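Local coordinates for AT27789p (Drosophila melanogaster, PDB 5UZM), which probably binds RNA, including mRNA, as an hnRNP F/H homolog, here represented by its second quasi-RNA recognition motif domain, at residues F29-G40 and V57-A68. Numbering follows the deposited sequence. Where two conformers were deposited one is given.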
ATOM      1  N   PHE A  29       4.499  -7.387   1.996  1.00 11.13           N
ATOM      2  CA  PHE A  29       5.723  -6.596   2.060  1.00 10.79           C
ATOM      3  C   PHE A  29       6.658  -7.114   3.152  1.00 13.50           C
ATOM      4  O   PHE A  29       7.412  -6.340   3.736  1.00 13.39           O
ATOM      5  CB  PHE A  29       5.350  -5.115   2.259  1.00 12.98           C
ATOM      6  CG  PHE A  29       4.768  -4.495   1.029  1.00 13.04           C
ATOM      7  CD1 PHE A  29       5.442  -4.573  -0.177  1.00 12.31           C
ATOM      8  CD2 PHE A  29       3.574  -3.802   1.060  1.00 11.94           C
ATOM      9  CE1 PHE A  29       4.937  -4.036  -1.341  1.00 11.71           C
ATOM     10  CE2 PHE A  29       3.087  -3.213  -0.117  1.00 13.19           C
ATOM     11  CZ  PHE A  29       3.783  -3.308  -1.319  1.00 12.23           C
ATOM     12  N   SER A  30       6.594  -8.420   3.453  1.00 13.16           N
ATOM     13  CA  SER A  30       7.489  -9.008   4.449  1.00 10.60           C
ATOM     14  C   SER A  30       8.935  -8.696   4.123  1.00 15.69           C
ATOM     15  O   SER A  30       9.376  -8.863   2.989  1.00 14.69           O
ATOM     16  CB  SER A  30       7.274 -10.516   4.509  1.00 16.12           C
ATOM     17  OG  SER A  30       8.163 -11.077   5.491  1.00 21.47           O
ATOM     18  N   GLY A  31       9.682  -8.303   5.142  1.00 16.09           N
ATOM     19  CA  GLY A  31      11.064  -7.881   4.954  1.00 15.65           C
ATOM     20  C   GLY A  31      11.257  -6.396   4.772  1.00 18.35           C
ATOM     21  O   GLY A  31      12.401  -5.929   4.761  1.00 21.86           O
ATOM     22  N   LEU A  32      10.196  -5.634   4.568  1.00 14.80           N
ATOM     23  CA  LEU A  32      10.302  -4.189   4.385  1.00 14.84           C
ATOM     24  C   LEU A  32       9.718  -3.479   5.596  1.00 19.41           C
ATOM     25  O   LEU A  32       8.799  -3.983   6.249  1.00 21.47           O
ATOM     26  CB  LEU A  32       9.564  -3.744   3.131  1.00 13.95           C
ATOM     27  CG  LEU A  32       9.881  -4.611   1.896  1.00 14.49           C
ATOM     28  CD1 LEU A  32       9.103  -4.128   0.711  1.00 20.92           C
ATOM     29  CD2 LEU A  32      11.384  -4.620   1.541  1.00 21.30           C
ATOM     30  N   ASP A  33      10.277  -2.311   5.916  1.00 20.79           N
ATOM     31  CA  ASP A  33       9.903  -1.605   7.145  0.52 24.21           C
ATOM     32  C   ASP A  33       8.763  -0.646   6.829  1.00 21.47           C
ATOM     33  O   ASP A  33       8.974   0.442   6.293  1.00 21.88           O
ATOM     34  CB  ASP A  33      11.105  -0.873   7.735  0.52 27.61           C
ATOM     35  CG  ASP A  33      10.833  -0.333   9.137  0.52 31.35           C
ATOM     36  OD1 ASP A  33       9.888  -0.813   9.802  0.52 38.24           O
ATOM     37  OD2 ASP A  33      11.573   0.570   9.579  0.52 42.10           O
ATOM     38  N   ILE A  34       7.536  -1.056   7.151  1.00 19.91           N
ATOM     39  CA  ILE A  34       6.355  -0.205   7.039  1.00 17.23           C
ATOM     40  C   ILE A  34       6.220   0.605   8.327  1.00 23.51           C
ATOM     41  O   ILE A  34       6.373   0.069   9.437  1.00 23.03           O
ATOM     42  CB  ILE A  34       5.092  -1.062   6.798  1.00 18.95           C
ATOM     43  CG1 ILE A  34       5.208  -1.870   5.491  1.00 15.91           C
ATOM     44  CG2 ILE A  34       3.815  -0.193   6.758  1.00 17.46           C
ATOM     45  CD1 ILE A  34       4.153  -2.933   5.391  1.00 20.85           C
ATOM     46  N   LYS A  35       5.847   1.876   8.194  1.00 20.83           N
ATOM     47  CA  LYS A  35       5.673   2.718   9.379  1.00 23.13           C
ATOM     48  C   LYS A  35       4.605   2.137  10.307  1.00 25.57           C
ATOM     49  O   LYS A  35       3.610   1.568   9.855  1.00 22.99           O
ATOM     50  CB  LYS A  35       5.337   4.151   8.943  1.00 23.78           C
ATOM     51  CG  LYS A  35       6.522   4.791   8.242  1.00 34.79           C
ATOM     52  CD  LYS A  35       6.394   6.295   8.110  1.00 50.77           C
ATOM     53  CE  LYS A  35       7.737   6.918   7.711  1.00 52.06           C
ATOM     54  NZ  LYS A  35       7.765   7.428   6.299  1.00 47.32           N
ATOM     55  N   THR A  36       4.824   2.262  11.637  1.00 23.09           N
ATOM     56  CA  THR A  36       3.954   1.589  12.589  1.00 24.89           C
ATOM     57  C   THR A  36       2.697   2.364  12.926  1.00 21.71           C
ATOM     58  O   THR A  36       1.739   1.774  13.442  1.00 31.24           O
ATOM     59  CB  THR A  36       4.686   1.324  13.903  1.00 32.42           C
ATOM     60  OG1 THR A  36       5.270   2.551  14.358  1.00 32.29           O
ATOM     61  CG2 THR A  36       5.754   0.291  13.714  1.00 32.06           C
ATOM     62  N   ASP A  37       2.665   3.651  12.656  1.00 23.06           N
ATOM     63  CA  ASP A  37       1.508   4.411  13.095  1.00 41.69           C
ATOM     64  C   ASP A  37       0.300   4.130  12.197  1.00 36.22           C
ATOM     65  O   ASP A  37       0.354   3.348  11.237  1.00 28.94           O
ATOM     66  CB  ASP A  37       1.847   5.897  13.131  1.00 46.01           C
ATOM     67  CG  ASP A  37       2.309   6.406  11.792  1.00 60.03           C
ATOM     68  OD1 ASP A  37       1.440   6.746  10.965  1.00 60.39           O
ATOM     69  OD2 ASP A  37       3.541   6.455  11.566  1.00 73.60           O
ATOM     70  N   ARG A  38      -0.811   4.791  12.525  1.00 40.67           N
ATOM     71  CA  ARG A  38      -2.038   4.657  11.750  1.00 37.22           C
ATOM     72  C   ARG A  38      -1.821   4.969  10.282  1.00 35.11           C
ATOM     73  O   ARG A  38      -2.551   4.463   9.424  1.00 41.98           O
ATOM     74  CB  ARG A  38      -3.111   5.591  12.316  1.00 41.33           C
ATOM     75  CG  ARG A  38      -4.535   5.204  11.964  1.00 57.20           C
ATOM     76  CD  ARG A  38      -5.504   6.332  12.315  1.00 75.60           C
ATOM     77  NE  ARG A  38      -5.457   7.439  11.356  1.00 80.99           N
ATOM     78  CZ  ARG A  38      -4.739   8.554  11.506  1.00 80.38           C
ATOM     79  NH1 ARG A  38      -4.777   9.495  10.569  1.00 81.26           N
ATOM     80  NH2 ARG A  38      -3.986   8.736  12.586  1.00 68.00           N
ATOM     81  N   GLU A  39      -0.830   5.796   9.963  1.00 25.90           N
ATOM     82  CA  GLU A  39      -0.627   6.191   8.575  1.00 33.49           C
ATOM     83  C   GLU A  39       0.362   5.300   7.841  1.00 38.84           C
ATOM     84  O   GLU A  39       0.830   5.667   6.759  1.00 36.05           O
ATOM     85  CB  GLU A  39      -0.174   7.647   8.493  1.00 43.42           C
ATOM     86  CG  GLU A  39      -1.218   8.644   8.977  1.00 59.67           C
ATOM     87  CD  GLU A  39      -1.104   9.984   8.265  1.00 77.91           C
ATOM     88  OE1 GLU A  39      -2.085  10.394   7.606  1.00 76.78           O
ATOM     89  OE2 GLU A  39      -0.026  10.615   8.345  1.00 74.69           O
ATOM     90  N   GLY A  40       0.694   4.137   8.396  1.00 23.43           N
ATOM     91  CA  GLY A  40       1.549   3.221   7.669  1.00 19.54           C
ATOM     92  C   GLY A  40       0.837   2.549   6.512  1.00 18.49           C
ATOM     93  O   GLY A  40       1.442   2.294   5.464  1.00 17.97           O
ATOM     94  N   VAL A  57       0.788   2.634   1.130  1.00 12.94           N
ATOM     95  CA  VAL A  57       1.684   2.077   2.141  1.00 11.87           C
ATOM     96  C   VAL A  57       2.906   2.984   2.227  1.00 14.72           C
ATOM     97  O   VAL A  57       3.495   3.334   1.200  1.00 15.10           O
ATOM     98  CB  VAL A  57       2.081   0.617   1.811  1.00 14.17           C
ATOM     99  CG1 VAL A  57       3.072   0.069   2.852  1.00 16.97           C
ATOM    100  CG2 VAL A  57       0.804  -0.264   1.717  1.00 14.64           C
ATOM    101  N   GLN A  58       3.263   3.358   3.449  1.00 13.79           N
ATOM    102  CA  GLN A  58       4.389   4.237   3.751  0.51 15.44           C
ATOM    103  C   GLN A  58       5.509   3.415   4.361  1.00 15.49           C
ATOM    104  O   GLN A  58       5.270   2.728   5.351  1.00 18.23           O
ATOM    105  CB  GLN A  58       3.990   5.293   4.774  0.51 20.32           C
ATOM    106  CG  GLN A  58       2.927   6.202   4.346  0.51 15.62           C
ATOM    107  CD  GLN A  58       2.861   7.438   5.218  0.51 38.99           C
ATOM    108  OE1 GLN A  58       1.784   7.886   5.612  0.51 34.28           O
ATOM    109  NE2 GLN A  58       4.026   7.995   5.530  0.51 22.98           N
ATOM    110  N   PHE A  59       6.720   3.543   3.820  1.00 16.33           N
ATOM    111  CA  PHE A  59       7.901   2.844   4.314  1.00 17.32           C
ATOM    112  C   PHE A  59       8.851   3.794   5.038  1.00 23.95           C
ATOM    113  O   PHE A  59       8.760   5.016   4.933  1.00 27.16           O
ATOM    114  CB  PHE A  59       8.637   2.166   3.159  1.00 17.66           C
ATOM    115  CG  PHE A  59       7.796   1.147   2.438  1.00 16.20           C
ATOM    116  CD1 PHE A  59       7.683  -0.148   2.947  1.00 15.79           C
ATOM    117  CD2 PHE A  59       7.103   1.477   1.291  1.00 16.46           C
ATOM    118  CE1 PHE A  59       6.878  -1.084   2.304  1.00 16.19           C
ATOM    119  CE2 PHE A  59       6.291   0.525   0.626  1.00 18.42           C
ATOM    120  CZ  PHE A  59       6.174  -0.749   1.154  1.00 19.69           C
ATOM    121  N   GLU A  60       9.831   3.198   5.724  1.00 22.80           N
ATOM    122  CA  GLU A  60      10.762   4.005   6.498  1.00 30.46           C
ATOM    123  C   GLU A  60      11.917   4.526   5.669  1.00 28.35           C
ATOM    124  O   GLU A  60      12.614   5.450   6.104  1.00 30.30           O
ATOM    125  CB  GLU A  60      11.315   3.191   7.666  1.00 33.33           C
ATOM    126  CG  GLU A  60      11.497   3.993   8.905  1.00 55.90           C
ATOM    127  CD  GLU A  60      10.175   4.348   9.514  1.00 62.06           C
ATOM    128  OE1 GLU A  60       9.350   3.424   9.681  1.00 62.17           O
ATOM    129  OE2 GLU A  60       9.952   5.540   9.808  1.00 64.27           O
ATOM    130  N   SER A  61      12.163   3.947   4.501  1.00 23.78           N
ATOM    131  CA  SER A  61      13.368   4.255   3.757  1.00 23.70           C
ATOM    132  C   SER A  61      13.074   4.235   2.271  1.00 24.66           C
ATOM    133  O   SER A  61      12.114   3.615   1.801  1.00 25.46           O
ATOM    134  CB  SER A  61      14.507   3.275   4.075  1.00 29.90           C
ATOM    135  OG  SER A  61      14.290   2.012   3.464  1.00 28.15           O
ATOM    136  N   GLN A  62      13.936   4.918   1.521  1.00 21.98           N
ATOM    137  CA  GLN A  62      13.812   4.939   0.074  1.00 15.49           C
ATOM    138  C   GLN A  62      14.111   3.574  -0.542  1.00 25.03           C
ATOM    139  O   GLN A  62      13.417   3.132  -1.466  1.00 23.62           O
ATOM    140  CB  GLN A  62      14.735   6.028  -0.493  1.00 26.02           C
ATOM    141  CG  GLN A  62      15.070   5.889  -1.952  1.00 32.01           C
ATOM    142  CD  GLN A  62      13.947   6.279  -2.876  1.00 48.57           C
ATOM    143  OE1 GLN A  62      12.911   6.816  -2.454  1.00 49.88           O
ATOM    144  NE2 GLN A  62      14.144   6.013  -4.157  1.00 38.26           N
ATOM    145  N   ASP A  63      15.109   2.863  -0.032  1.00 25.68           N
ATOM    146  CA  ASP A  63      15.391   1.562  -0.629  1.00 27.01           C
ATOM    147  C   ASP A  63      14.246   0.577  -0.413  1.00 19.98           C
ATOM    148  O   ASP A  63      13.994  -0.264  -1.279  1.00 19.91           O
ATOM    149  CB  ASP A  63      16.686   0.999  -0.077  1.00 26.89           C
ATOM    150  CG  ASP A  63      17.056  -0.326  -0.715  1.00 34.91           C
ATOM    151  OD1 ASP A  63      17.323  -0.350  -1.934  1.00 32.89           O
ATOM    152  OD2 ASP A  63      17.086  -1.336   0.012  1.00 34.20           O
ATOM    153  N   ASP A  64      13.543   0.680   0.709  1.00 18.61           N
ATOM    154  CA  ASP A  64      12.391  -0.205   0.908  1.00 19.74           C
ATOM    155  C   ASP A  64      11.266   0.098  -0.074  1.00 19.46           C
ATOM    156  O   ASP A  64      10.547  -0.818  -0.510  1.00 17.91           O
ATOM    157  CB  ASP A  64      11.915  -0.093   2.335  1.00 21.11           C
ATOM    158  CG  ASP A  64      12.665  -1.064   3.247  1.00 35.19           C
ATOM    159  OD1 ASP A  64      13.627  -1.706   2.758  1.00 43.24           O
ATOM    160  OD2 ASP A  64      12.312  -1.180   4.434  1.00 36.83           O
ATOM    161  N   THR A  65      11.082   1.365  -0.420  1.00 20.45           N
ATOM    162  CA  THR A  65      10.129   1.709  -1.469  1.00 19.44           C
ATOM    163  C   THR A  65      10.513   1.065  -2.793  1.00 16.15           C
ATOM    164  O   THR A  65       9.655   0.567  -3.537  1.00 17.87           O
ATOM    165  CB  THR A  65      10.045   3.236  -1.594  1.00 22.87           C
ATOM    166  OG1 THR A  65       9.714   3.775  -0.305  1.00 23.05           O
ATOM    167  CG2 THR A  65       8.985   3.625  -2.610  1.00 24.43           C
ATOM    168  N   GLU A  66      11.813   1.046  -3.117  1.00 20.23           N
ATOM    169  CA  GLU A  66      12.205   0.457  -4.382  1.00 21.67           C
ATOM    170  C   GLU A  66      11.999  -1.052  -4.369  1.00 19.06           C
ATOM    171  O   GLU A  66      11.567  -1.621  -5.370  1.00 20.93           O
ATOM    172  CB  GLU A  66      13.656   0.809  -4.702  1.00 32.48           C
ATOM    173  CG  GLU A  66      13.899   2.313  -4.788  1.00 28.38           C
ATOM    174  CD  GLU A  66      13.410   2.955  -6.083  1.00 42.60           C
ATOM    175  OE1 GLU A  66      13.103   2.237  -7.071  1.00 31.43           O
ATOM    176  OE2 GLU A  66      13.372   4.206  -6.113  1.00 42.73           O
ATOM    177  N   GLN A  67      12.271  -1.707  -3.231  1.00 17.99           N
ATOM    178  CA  GLN A  67      11.995  -3.135  -3.141  1.00 17.32           C
ATOM    179  C   GLN A  67      10.494  -3.411  -3.210  1.00 17.98           C
ATOM    180  O   GLN A  67      10.092  -4.444  -3.759  1.00 18.18           O
ATOM    181  CB  GLN A  67      12.565  -3.708  -1.855  1.00 18.70           C
ATOM    182  CG  GLN A  67      14.110  -3.684  -1.778  1.00 19.05           C
ATOM    183  CD  GLN A  67      14.595  -4.242  -0.483  1.00 31.13           C
ATOM    184  OE1 GLN A  67      15.277  -3.574   0.291  1.00 47.52           O
ATOM    185  NE2 GLN A  67      14.213  -5.473  -0.213  1.00 24.10           N
ATOM    186  N   ALA A  68       9.661  -2.511  -2.677  1.00 17.14           N
ATOM    187  CA  ALA A  68       8.211  -2.724  -2.780  1.00 12.53           C
ATOM    188  C   ALA A  68       7.779  -2.657  -4.222  1.00 15.31           C
ATOM    189  O   ALA A  68       7.000  -3.482  -4.695  1.00 15.61           O
ATOM    190  CB  ALA A  68       7.458  -1.682  -1.972  1.00 13.03           C
TER
HETATM  191  O   HOH W   1       7.308   3.555  12.359  1.00 32.14           O
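Phe59 and Phe29 meet edge to face inside the RNA recognition motif fold, where the loop between helix 22-28 and strand 41-45 passes over the end of strand 54-58 and along one side of helix 62-69. CZ of Phe59 stands over the centre of the Phe29 ring, the planes 88° apart; flat, apolar rings suit this buried place beside Leu13 and Val11 of strand 10-14. Phe29 CE1 also lies 3.5 Å from Ala68 CB, a methyl small enough to let helix and ring close up. Leu32, whose forked end can touch two helix residues at once, lays CD1 by Ala68 and CD2 against Gln67. The backbones pair through Lys35 N to Gln58 O (3.0 Å) and Glu60 N to Asp33 O (2.9 Å). Lys35, its long chain bent at the last torsion (chi4 109°), runs beside the Glu60 carboxylate and brings NZ to Phe59 O, 2.9 Å away and above the carbonyl plane. With an alanine here, the Phe59 carbonyl would probably lose its ammonium donor, and Glu60 the positive charge now 4.5 Å away (NZ to OE2), beyond a salt bridge. Asp64's short carboxylate offers the loop an acceptor: OD2 takes Asp33 N at 2.8 Å, nearly straight (172°) but from above the carboxylate plane.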